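PDB 1XD5: antifungal protein GAFP-1, which probably binds mannose as a monomeric bulb-type lectin of the orchid Gastrodia elata and probably acts against fungi. Local coordinates for residues Leu85-Gln88 and Asn92-Ile95. Numbering follows the deposited sequence.
Sequences LILQ and NVVI
I86 and V94 form the hydrogen-bonded pair at the middle of the hairpin's three bridged pairs. I86 N reaches V94 O at 2.8 Å, and V94 N answers to I86 O at 3.0 Å, lying in the plane of that carbonyl. Beyond the non-hydrogen-bonded pair L87-V93, Q88 N gives a 2.8 Å bond to N92 O, with a C=O...N angle of 177°, a single, nearly straight bond that continues the hairpin into the loop just past strand 84-87. Two CA-H...O contacts fill in between: L85 CA to V94 O, and V93 CA to I86 O at 3.3 Å.

The apolar packing is on the face of L85, L87, V93 and I95. With CG of L85 anti to the backbone nitrogen (chi1 179°), the second torsion turns CD1 toward the partner strand, where it touches two residues: I95 CG1 at 3.5 Å and V93 CG1 at 3.7 Å. V93 uses its other methyl too, CG2 meeting L87 CD1 at 3.7 Å, so the valine bridges both leucines.

On the reverse face, the side chain of Q88 extends over V94, its CD lying 3.8 Å from V94 CG2. N92 lies alongside Q88 and points the same way, the two amide planes almost perpendicular (85°). N92 OD1 accepts a weak bond from V93 N and a hydrogen bond from T108 N.

The hairpin forms the middle of a four-stranded antiparallel sheet in this bulb-type lectin domain. Strand 3-5 pairs outside 84-87, and strand 102-105 outside 93-96. The leucine-valine face packs inward on F23 and Y21 of strand 21-25 and on L16 of strand 15-18, tying this sheet to a neighbouring one.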
ATOM      1  N   LEU A  85      -6.547  -2.896   2.039  1.00 11.70           N
ATOM      2  CA  LEU A  85      -5.624  -2.857   0.915  1.00 11.16           C
ATOM      3  C   LEU A  85      -5.296  -4.299   0.525  1.00 11.13           C
ATOM      4  O   LEU A  85      -4.998  -5.119   1.388  1.00 10.82           O
ATOM      5  CB  LEU A  85      -4.343  -2.144   1.343  1.00 10.73           C
ATOM      6  CG  LEU A  85      -3.239  -2.017   0.297  1.00 11.64           C
ATOM      7  CD1 LEU A  85      -3.641  -1.001  -0.761  1.00 10.56           C
ATOM      8  CD2 LEU A  85      -1.937  -1.612   0.980  1.00 12.50           C
ATOM      9  N   ILE A  86      -5.355  -4.612  -0.764  1.00 10.31           N
ATOM     10  CA  ILE A  86      -5.074  -5.977  -1.188  1.00 10.76           C
ATOM     11  C   ILE A  86      -4.191  -6.016  -2.429  1.00 10.80           C
ATOM     12  O   ILE A  86      -4.382  -5.233  -3.368  1.00 10.96           O
ATOM     13  CB  ILE A  86      -6.392  -6.789  -1.385  1.00 10.46           C
ATOM     14  CG1 ILE A  86      -6.091  -8.270  -1.664  1.00 10.70           C
ATOM     15  CG2 ILE A  86      -7.277  -6.158  -2.475  1.00 10.36           C
ATOM     16  CD1 ILE A  86      -7.280  -9.188  -1.509  1.00  9.93           C
ATOM     17  N   LEU A  87      -3.211  -6.915  -2.406  1.00 11.27           N
ATOM     18  CA  LEU A  87      -2.431  -7.240  -3.591  1.00 11.14           C
ATOM     19  C   LEU A  87      -3.123  -8.395  -4.325  1.00 11.28           C
ATOM     20  O   LEU A  87      -3.138  -9.532  -3.851  1.00 11.45           O
ATOM     21  CB  LEU A  87      -0.994  -7.585  -3.189  1.00 11.50           C
ATOM     22  CG  LEU A  87       0.032  -8.035  -4.238  1.00 12.30           C
ATOM     23  CD1 LEU A  87       0.018  -7.161  -5.456  1.00 12.44           C
ATOM     24  CD2 LEU A  87       1.429  -8.070  -3.624  1.00 11.31           C
ATOM     25  N   GLN A  88      -3.717  -8.087  -5.474  1.00 10.95           N
ATOM     26  CA  GLN A  88      -4.523  -9.050  -6.201  1.00 11.58           C
ATOM     27  C   GLN A  88      -3.683  -9.978  -7.069  1.00 11.55           C
ATOM     28  O   GLN A  88      -2.538  -9.667  -7.423  1.00 11.46           O
ATOM     29  CB  GLN A  88      -5.558  -8.335  -7.065  1.00 11.51           C
ATOM     30  CG  GLN A  88      -6.475  -7.408  -6.281  1.00 11.99           C
ATOM     31  CD  GLN A  88      -7.584  -6.845  -7.136  1.00 13.03           C
ATOM     32  OE1 GLN A  88      -7.470  -6.768  -8.374  1.00 13.76           O
ATOM     33  NE2 GLN A  88      -8.660  -6.456  -6.492  1.00 10.18           N
ATOM     34  N   ASN A  92      -2.829  -6.022  -9.542  1.00  9.37           N
ATOM     35  CA  ASN A  92      -3.346  -4.717  -9.128  1.00  9.28           C
ATOM     36  C   ASN A  92      -3.268  -4.645  -7.614  1.00  8.86           C
ATOM     37  O   ASN A  92      -3.416  -5.660  -6.936  1.00  9.15           O
ATOM     38  CB  ASN A  92      -4.794  -4.475  -9.615  1.00  9.04           C
ATOM     39  CG  ASN A  92      -5.081  -2.992  -9.924  1.00  9.91           C
ATOM     40  OD1 ASN A  92      -4.220  -2.137  -9.743  1.00  9.32           O
ATOM     41  ND2 ASN A  92      -6.294  -2.696 -10.406  1.00  8.69           N
ATOM     42  N   VAL A  93      -2.991  -3.458  -7.087  1.00  8.24           N
ATOM     43  CA  VAL A  93      -3.015  -3.237  -5.646  1.00  8.71           C
ATOM     44  C   VAL A  93      -4.156  -2.263  -5.451  1.00  8.66           C
ATOM     45  O   VAL A  93      -4.162  -1.198  -6.055  1.00  8.46           O
ATOM     46  CB  VAL A  93      -1.698  -2.634  -5.117  1.00  8.82           C
ATOM     47  CG1 VAL A  93      -1.755  -2.441  -3.591  1.00  9.64           C
ATOM     48  CG2 VAL A  93      -0.520  -3.530  -5.471  1.00  9.70           C
ATOM     49  N   VAL A  94      -5.137  -2.652  -4.648  1.00  8.95           N
ATOM     50  CA  VAL A  94      -6.408  -1.926  -4.582  1.00  9.30           C
ATOM     51  C   VAL A  94      -6.851  -1.741  -3.132  1.00  9.79           C
ATOM     52  O   VAL A  94      -6.651  -2.619  -2.308  1.00  9.94           O
ATOM     53  CB  VAL A  94      -7.517  -2.673  -5.366  1.00  9.31           C
ATOM     54  CG1 VAL A  94      -8.806  -1.831  -5.490  1.00  9.33           C
ATOM     55  CG2 VAL A  94      -7.019  -3.111  -6.759  1.00  9.28           C
ATOM     56  N   ILE A  95      -7.451  -0.592  -2.826  1.00 10.05           N
ATOM     57  CA  ILE A  95      -8.171  -0.426  -1.564  1.00 10.12           C
ATOM     58  C   ILE A  95      -9.662  -0.596  -1.847  1.00 10.48           C
ATOM     59  O   ILE A  95     -10.205   0.054  -2.751  1.00  9.57           O
ATOM     60  CB  ILE A  95      -7.915   0.962  -0.920  1.00 10.28           C
ATOM     61  CG1 ILE A  95      -6.419   1.193  -0.692  1.00 11.14           C
ATOM     62  CG2 ILE A  95      -8.696   1.087   0.411  1.00  9.97           C
ATOM     63  CD1 ILE A  95      -6.050   2.613  -0.262  1.00 11.95           C
TER